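Local coordinates for uncharacterized hypothetical protein (PDB 4EIU) that is of unknown function but belongs to the DUF3823 family, whose N-terminal domain is related to the transthyretin-like beta-sandwich domains, at residues 22-27 / 58-63; 32-37 / 76-81. All coordinates share one frame; numbering follows the deposited sequence.

Contact 1: residues 22-27 / 58-63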
ATOM      1  N   GLY A  22       4.976   2.443 -14.287  1.00 51.11           N
ATOM      2  CA  GLY A  22       4.060   3.564 -14.416  1.00 52.57           C
ATOM      3  C   GLY A  22       2.664   3.280 -13.832  1.00 53.86           C
ATOM      4  O   GLY A  22       1.800   4.131 -13.886  1.00 51.79           O
ATOM      5  N   LYS A  23       2.424   2.083 -13.311  1.00 53.31           N
ATOM      6  CA  LYS A  23       1.109   1.708 -12.825  1.00 52.54           C
ATOM      7  C   LYS A  23       0.888   2.335 -11.459  1.00 51.52           C
ATOM      8  O   LYS A  23       1.815   2.470 -10.673  1.00 44.09           O
ATOM      9  CB  LYS A  23       0.968   0.178 -12.716  1.00 55.86           C
ATOM     10  CG  LYS A  23       0.909  -0.535 -14.052  1.00 68.17           C
ATOM     11  CD  LYS A  23       0.826  -2.055 -13.917  1.00 71.62           C
ATOM     12  CE  LYS A  23       0.211  -2.651 -15.176  1.00 89.30           C
ATOM     13  NZ  LYS A  23       0.199  -4.139 -15.184  1.00 96.65           N
ATOM     14  N   ARG A  24      -0.363   2.691 -11.175  1.00 45.86           N
ATOM     15  CA  ARG A  24      -0.746   3.153  -9.854  1.00 47.43           C
ATOM     16  C   ARG A  24      -0.447   2.124  -8.792  1.00 45.97           C
ATOM     17  O   ARG A  24      -0.588   0.923  -9.023  1.00 48.40           O
ATOM     18  CB  ARG A  24      -2.220   3.512  -9.831  1.00 47.64           C
ATOM     19  CG  ARG A  24      -2.601   4.662 -10.736  1.00 53.53           C
ATOM     20  CD  ARG A  24      -2.270   6.014 -10.065  1.00 64.90           C
ATOM     21  NE  ARG A  24      -2.693   7.210 -10.845  1.00 51.97           N
ATOM     22  CZ  ARG A  24      -3.946   7.526 -11.101  1.00 60.22           C
ATOM     23  NH1 ARG A  24      -4.935   6.754 -10.668  1.00 70.56           N
ATOM     24  NH2 ARG A  24      -4.221   8.634 -11.766  1.00 72.84           N
ATOM     25  N   VAL A  25       0.003   2.609  -7.637  1.00 41.13           N
ATOM     26  CA  VAL A  25       0.190   1.803  -6.458  1.00 39.88           C
ATOM     27  C   VAL A  25      -1.129   1.859  -5.660  1.00 41.91           C
ATOM     28  O   VAL A  25      -1.456   2.860  -4.981  1.00 38.28           O
ATOM     29  CB  VAL A  25       1.377   2.238  -5.612  1.00 39.71           C
ATOM     30  CG1 VAL A  25       1.543   1.306  -4.416  1.00 38.61           C
ATOM     31  CG2 VAL A  25       2.682   2.277  -6.453  1.00 39.43           C
ATOM     32  N   LEU A  26      -1.871   0.769  -5.750  1.00 39.99           N
ATOM     33  CA  LEU A  26      -3.214   0.718  -5.174  1.00 36.27           C
ATOM     34  C   LEU A  26      -3.078   0.433  -3.697  1.00 39.81           C
ATOM     35  O   LEU A  26      -2.118  -0.229  -3.247  1.00 38.18           O
ATOM     36  CB  LEU A  26      -4.071  -0.343  -5.877  1.00 43.65           C
ATOM     37  CG  LEU A  26      -4.243  -0.262  -7.394  1.00 44.72           C
ATOM     38  CD1 LEU A  26      -5.066  -1.457  -7.929  1.00 46.09           C
ATOM     39  CD2 LEU A  26      -4.909   1.019  -7.864  1.00 43.93           C
ATOM     40  N   THR A  27      -4.046   0.928  -2.937  1.00 35.44           N
ATOM     41  CA  THR A  27      -3.964   0.944  -1.493  1.00 35.55           C
ATOM     42  C   THR A  27      -5.386   0.975  -0.869  1.00 35.35           C
ATOM     43  O   THR A  27      -6.362   0.649  -1.524  1.00 39.30           O
ATOM     44  CB  THR A  27      -3.052   2.086  -0.993  1.00 36.21           C
ATOM     45  OG1 THR A  27      -2.704   1.891   0.392  1.00 36.47           O
ATOM     46  CG2 THR A  27      -3.652   3.494  -1.268  1.00 35.74           C
ATOM     47  N   ASP A  58      -7.094   4.169  -5.172  1.00 46.17           N
ATOM     48  CA  ASP A  58      -6.475   4.219  -6.511  1.00 44.04           C
ATOM     49  C   ASP A  58      -5.040   4.799  -6.544  1.00 41.26           C
ATOM     50  O   ASP A  58      -4.437   4.937  -7.587  1.00 47.33           O
ATOM     51  CB  ASP A  58      -7.427   4.934  -7.490  1.00 45.52           C
ATOM     52  CG  ASP A  58      -7.496   6.441  -7.274  1.00 48.86           C
ATOM     53  OD1 ASP A  58      -6.955   6.993  -6.301  1.00 43.48           O
ATOM     54  OD2 ASP A  58      -8.146   7.072  -8.098  1.00 51.83           O
ATOM     55  N   GLY A  59      -4.484   5.084  -5.386  1.00 37.53           N
ATOM     56  CA  GLY A  59      -3.138   5.572  -5.251  1.00 42.91           C
ATOM     57  C   GLY A  59      -3.032   7.065  -5.512  1.00 44.66           C
ATOM     58  O   GLY A  59      -1.926   7.572  -5.705  1.00 43.17           O
ATOM     59  N   THR A  60      -4.164   7.782  -5.506  1.00 39.48           N
ATOM     60  CA  THR A  60      -4.133   9.258  -5.616  1.00 37.00           C
ATOM     61  C   THR A  60      -4.510   9.897  -4.271  1.00 42.03           C
ATOM     62  O   THR A  60      -5.087   9.218  -3.417  1.00 40.13           O
ATOM     63  CB  THR A  60      -5.056   9.792  -6.709  1.00 41.01           C
ATOM     64  OG1 THR A  60      -6.452   9.553  -6.378  1.00 39.26           O
ATOM     65  CG2 THR A  60      -4.713   9.168  -8.114  1.00 41.83           C
ATOM     66  N   PHE A  61      -4.233  11.197  -4.107  1.00 39.02           N
ATOM     67  CA  PHE A  61      -4.619  11.924  -2.897  1.00 36.26           C
ATOM     68  C   PHE A  61      -4.935  13.340  -3.258  1.00 41.21           C
ATOM     69  O   PHE A  61      -4.484  13.841  -4.283  1.00 38.66           O
ATOM     70  CB  PHE A  61      -3.544  11.885  -1.804  1.00 39.95           C
ATOM     71  CG  PHE A  61      -2.227  12.582  -2.146  1.00 37.93           C
ATOM     72  CD1 PHE A  61      -2.040  13.952  -1.876  1.00 38.78           C
ATOM     73  CD2 PHE A  61      -1.148  11.860  -2.608  1.00 39.35           C
ATOM     74  CE1 PHE A  61      -0.814  14.583  -2.181  1.00 41.90           C
ATOM     75  CE2 PHE A  61       0.078  12.478  -2.900  1.00 39.76           C
ATOM     76  CZ  PHE A  61       0.248  13.843  -2.675  1.00 36.71           C
ATOM     77  N   GLN A  62      -5.720  13.990  -2.425  1.00 40.45           N
ATOM     78  CA  GLN A  62      -5.972  15.417  -2.591  1.00 39.39           C
ATOM     79  C   GLN A  62      -6.337  16.035  -1.248  1.00 41.56           C
ATOM     80  O   GLN A  62      -7.127  15.466  -0.491  1.00 40.34           O
ATOM     81  CB  GLN A  62      -7.069  15.653  -3.608  1.00 41.24           C
ATOM     82  CG  GLN A  62      -7.506  17.115  -3.787  1.00 42.31           C
ATOM     83  CD  GLN A  62      -8.600  17.260  -4.794  1.00 50.71           C
ATOM     84  OE1 GLN A  62      -8.320  17.382  -5.987  1.00 48.08           O
ATOM     85  NE2 GLN A  62      -9.863  17.299  -4.334  1.00 43.54           N
ATOM     86  N   ASN A  63      -5.795  17.212  -0.987  1.00 41.45           N
ATOM     87  CA  ASN A  63      -6.262  18.049   0.096  1.00 44.82           C
ATOM     88  C   ASN A  63      -6.411  19.487  -0.381  1.00 44.24           C
ATOM     89  O   ASN A  63      -5.475  20.028  -0.982  1.00 42.67           O
ATOM     90  CB  ASN A  63      -5.302  17.950   1.289  1.00 42.65           C
ATOM     91  CG  ASN A  63      -5.857  18.607   2.530  1.00 44.81           C
ATOM     92  OD1 ASN A  63      -5.968  19.817   2.583  1.00 47.57           O
ATOM     93  ND2 ASN A  63      -6.229  17.803   3.536  1.00 42.87           N
TER
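V25 O faces G59 CA at 3.2 Å with no hydrogen-bonding partner anywhere in the model, an unusual fate for a buried carbonyl, and no hydrogen bond joins 22-27 to 58-63. The setting is a beta-sandwich domain of the transthyretin clan, where the loop after strand 10-18 passes over an Asx turn that leads into edge strand 60-63. Glycine suits position 59 because its phi is positive and because a CB there would run into V25 O. The turn itself is held by D58 OD1, which accepts both from T60 N and, on its syn side, from T60 OG1 at 2.6 Å. With that hydroxyl committed, the methyl of T60 is left to meet R24: CG2 lies 3.4 Å above the guanidinium plane, over its centre. R24 CB, CG and CD pass D58 O at 3.5 to 3.7 Å, and the bend at chi2 (-80°) turns the rest of the chain toward that methyl. Its charge is met mainly by E15, through a salt bridge from NE. L26 adds an apolar touch, CD2 lying 3.8 Å from D58 CA. The D58 carboxylate is a more distant electrostatic neighbour, with OD2 4.1 Å from R24 NH1, beyond salt-bridge range.

Contact 2: residues 32-37 / 76-81; sequences EGIRVR and DGPFIP
R35 and D76 form an antiparallel hydrogen-bonded pair, R35 N giving to D76 O at 2.9 Å and D76 N to R35 O at 3.1 Å, and this is where strand 35-40 meets the end of strand 69-76. Just before the pair, I34 CA adds a CH-O contact to the same D76 O. The two side chains of the pair lie side by side on one face of the sheet and join in a salt bridge, R35 NH2 to D76 OD2 at 3.0 Å; the same OD2 also forms a salt bridge with R74 NE. It is not a flat, two-pronged pairing: guanidinium and carboxylate planes stand 82° apart, and NH2 approaches OD2 from above the carboxylate plane. R35 CG is anti to the backbone N (chi1 -164°), and a bend at chi3 (73°) brings NH2 to D76 OD2, which lies tilted from the guanidinium plane. A water in that plane accepts from R35 NE at 2.9 Å and also donates to D76 OD2, giving the pair a second connection. Replacing R35 by an alanine is likely to cost D76 one of its two ionic partners, leaving R74, and to take from the water its NE donor. Beyond the ion pair the contact becomes apolar. I34 CG1 packs on P78 CD at 3.9 Å, while its CG2 comes to the edge of the F79 ring, 4.1 Å from CE2. P78 is the centre of an inverse gamma turn, and the F79 ring folds back so that one face covers G77 N. A CB on G77 would clash with F79 CE2. Strand 35-40 lies between strands 53-54 and 69-76 in a five-stranded antiparallel sheet; I34 and V36 hydrogen-bond through their backbones to C55 and F53, whereas P78 and I80 are backbone hydrogen-bonded to F114 and Q112 past strand 104-111.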
ATOM      1  N   GLU A  32      -3.209   2.240   7.551  1.00 40.43           N
ATOM      2  CA  GLU A  32      -2.236   1.267   7.006  1.00 41.87           C
ATOM      3  C   GLU A  32      -2.006   1.419   5.480  1.00 39.96           C
ATOM      4  O   GLU A  32      -1.380   0.566   4.827  1.00 37.03           O
ATOM      5  CB  GLU A  32      -2.646  -0.159   7.332  1.00 43.32           C
ATOM      6  CG  GLU A  32      -2.973  -0.364   8.811  1.00 44.88           C
ATOM      7  CD  GLU A  32      -4.392   0.064   9.205  1.00 49.60           C
ATOM      8  OE1 GLU A  32      -5.242   0.408   8.338  1.00 47.53           O
ATOM      9  OE2 GLU A  32      -4.641   0.081  10.422  1.00 54.13           O
ATOM     10  N   GLY A  33      -2.485   2.515   4.930  1.00 35.54           N
ATOM     11  CA  GLY A  33      -2.422   2.754   3.502  1.00 36.95           C
ATOM     12  C   GLY A  33      -1.205   3.601   3.130  1.00 39.17           C
ATOM     13  O   GLY A  33      -0.119   3.416   3.669  1.00 36.86           O
ATOM     14  N   ILE A  34      -1.401   4.571   2.230  1.00 34.45           N
ATOM     15  CA  ILE A  34      -0.298   5.455   1.813  1.00 34.78           C
ATOM     16  C   ILE A  34      -0.495   6.814   2.460  1.00 35.69           C
ATOM     17  O   ILE A  34      -1.444   7.562   2.116  1.00 35.53           O
ATOM     18  CB  ILE A  34      -0.181   5.612   0.287  1.00 36.24           C
ATOM     19  CG1 ILE A  34       0.023   4.276  -0.404  1.00 34.76           C
ATOM     20  CG2 ILE A  34       0.923   6.649  -0.050  1.00 33.63           C
ATOM     21  CD1 ILE A  34       0.001   4.335  -1.933  1.00 34.63           C
ATOM     22  N   ARG A  35       0.373   7.081   3.425  1.00 33.30           N
ATOM     23  CA  ARG A  35       0.380   8.296   4.241  1.00 34.08           C
ATOM     24  C   ARG A  35       1.023   9.465   3.546  1.00 35.34           C
ATOM     25  O   ARG A  35       2.090   9.315   2.947  1.00 38.17           O
ATOM     26  CB  ARG A  35       1.071   8.032   5.573  1.00 35.51           C
ATOM     27  CG  ARG A  35       0.823   9.073   6.654  1.00 36.13           C
ATOM     28  CD  ARG A  35       1.602   8.763   7.910  1.00 38.32           C
ATOM     29  NE  ARG A  35       3.026   9.041   7.674  1.00 36.88           N
ATOM     30  CZ  ARG A  35       3.994   8.861   8.565  1.00 41.27           C
ATOM     31  NH1 ARG A  35       3.732   8.394   9.789  1.00 41.59           N
ATOM     32  NH2 ARG A  35       5.250   9.121   8.209  1.00 39.94           N
ATOM     33  N   VAL A  36       0.417  10.637   3.700  1.00 36.44           N
ATOM     34  CA  VAL A  36       0.914  11.877   3.109  1.00 38.01           C
ATOM     35  C   VAL A  36       1.090  12.887   4.245  1.00 41.10           C
ATOM     36  O   VAL A  36       0.155  13.177   5.017  1.00 40.24           O
ATOM     37  CB  VAL A  36      -0.058  12.447   2.036  1.00 39.49           C
ATOM     38  CG1 VAL A  36       0.560  13.663   1.335  1.00 34.98           C
ATOM     39  CG2 VAL A  36      -0.436  11.345   1.018  1.00 35.77           C
ATOM     40  N   ARG A  37       2.289  13.468   4.313  1.00 37.70           N
ATOM     41  CA  ARG A  37       2.649  14.465   5.336  1.00 37.15           C
ATOM     42  C   ARG A  37       3.215  15.706   4.680  1.00 40.87           C
ATOM     43  O   ARG A  37       4.276  15.651   3.988  1.00 40.66           O
ATOM     44  CB  ARG A  37       3.676  13.836   6.312  1.00 42.11           C
ATOM     45  CG  ARG A  37       4.302  14.795   7.304  1.00 47.07           C
ATOM     46  CD  ARG A  37       5.187  14.069   8.306  1.00 43.97           C
ATOM     47  NE  ARG A  37       4.391  13.182   9.149  1.00 41.87           N
ATOM     48  CZ  ARG A  37       4.913  12.333  10.017  1.00 52.97           C
ATOM     49  NH1 ARG A  37       6.231  12.300  10.187  1.00 51.97           N
ATOM     50  NH2 ARG A  37       4.125  11.543  10.745  1.00 48.05           N
ATOM     51  N   ASP A  76       4.672   7.698   2.742  1.00 34.47           N
ATOM     52  CA  ASP A  76       5.120   6.389   3.235  1.00 34.46           C
ATOM     53  C   ASP A  76       4.027   5.361   2.889  1.00 36.16           C
ATOM     54  O   ASP A  76       2.815   5.688   2.885  1.00 34.78           O
ATOM     55  CB  ASP A  76       5.261   6.462   4.749  1.00 35.33           C
ATOM     56  CG  ASP A  76       6.407   7.353   5.193  1.00 39.70           C
ATOM     57  OD1 ASP A  76       7.537   6.863   5.378  1.00 38.49           O
ATOM     58  OD2 ASP A  76       6.169   8.549   5.425  1.00 36.96           O
ATOM     59  N   GLY A  77       4.421   4.123   2.624  1.00 33.20           N
ATOM     60  CA  GLY A  77       3.468   3.168   2.143  1.00 33.25           C
ATOM     61  C   GLY A  77       4.097   1.814   1.970  1.00 34.53           C
ATOM     62  O   GLY A  77       5.164   1.588   2.546  1.00 33.57           O
ATOM     63  N   PRO A  78       3.448   0.933   1.175  1.00 36.13           N
ATOM     64  CA  PRO A  78       3.959  -0.420   0.843  1.00 33.10           C
ATOM     65  C   PRO A  78       4.983  -0.353  -0.300  1.00 33.31           C
ATOM     66  O   PRO A  78       4.799  -0.925  -1.355  1.00 35.13           O
ATOM     67  CB  PRO A  78       2.679  -1.168   0.455  1.00 37.72           C
ATOM     68  CG  PRO A  78       1.869  -0.110  -0.248  1.00 37.55           C
ATOM     69  CD  PRO A  78       2.106   1.129   0.593  1.00 35.93           C
ATOM     70  N   PHE A  79       6.049   0.374  -0.014  1.00 34.78           N
ATOM     71  CA  PHE A  79       7.119   0.668  -0.946  1.00 34.38           C
ATOM     72  C   PHE A  79       8.390   1.075  -0.189  1.00 34.09           C
ATOM     73  O   PHE A  79       8.355   1.515   0.964  1.00 35.14           O
ATOM     74  CB  PHE A  79       6.701   1.701  -2.012  1.00 33.07           C
ATOM     75  CG  PHE A  79       6.088   2.973  -1.459  1.00 31.76           C
ATOM     76  CD1 PHE A  79       6.878   3.960  -0.918  1.00 33.65           C
ATOM     77  CD2 PHE A  79       4.698   3.176  -1.537  1.00 34.86           C
ATOM     78  CE1 PHE A  79       6.297   5.160  -0.479  1.00 34.13           C
ATOM     79  CE2 PHE A  79       4.107   4.356  -1.069  1.00 31.37           C
ATOM     80  CZ  PHE A  79       4.915   5.328  -0.536  1.00 34.25           C
ATOM     81  N   ILE A  80       9.523   0.950  -0.879  1.00 35.78           N
ATOM     82  CA  ILE A  80      10.812   1.252  -0.294  1.00 34.72           C
ATOM     83  C   ILE A  80      10.753   2.648   0.286  1.00 32.16           C
ATOM     84  O   ILE A  80      10.314   3.585  -0.401  1.00 35.45           O
ATOM     85  CB  ILE A  80      11.960   1.168  -1.328  1.00 37.03           C
ATOM     86  CG1 ILE A  80      12.187  -0.305  -1.711  1.00 37.17           C
ATOM     87  CG2 ILE A  80      13.263   1.734  -0.732  1.00 35.86           C
ATOM     88  CD1 ILE A  80      13.345  -0.528  -2.682  1.00 35.29           C
ATOM     89  N   PRO A  81      11.140   2.794   1.548  1.00 31.17           N
ATOM     90  CA  PRO A  81      11.114   4.178   2.095  1.00 35.76           C
ATOM     91  C   PRO A  81      11.898   5.183   1.270  1.00 33.25           C
ATOM     92  O   PRO A  81      13.056   4.896   0.859  1.00 34.22           O
ATOM     93  CB  PRO A  81      11.750   4.022   3.463  1.00 38.23           C
ATOM     94  CG  PRO A  81      11.486   2.588   3.830  1.00 38.17           C
ATOM     95  CD  PRO A  81      11.558   1.813   2.553  1.00 36.79           C
TER
HETATM   96  O   HOH W   1       4.114  10.210   5.242  1.00 37.94           O

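Overall arrangement
The centres of contacts 1 and 2 lie about 11 Å apart in one beta-sandwich domain. Contact 2 is the more buried and belongs to the five-stranded sheet, where main-chain bonding, an ion pair and a bridging water act together. Contact 1, only partly buried, lies at the edge strand 60-63 of the three-stranded sheet and relies on van der Waals contact without cross-segment hydrogen bonds. Along the chain their segments alternate, and in space they touch: T27 OG1 lies 3.2 Å from G33 CA, V25 O faces I34 CD1, and F61 packs against V36. The arginine of contact 1 finds its acid outside the two segments, in E15, that of contact 2 across the contact itself.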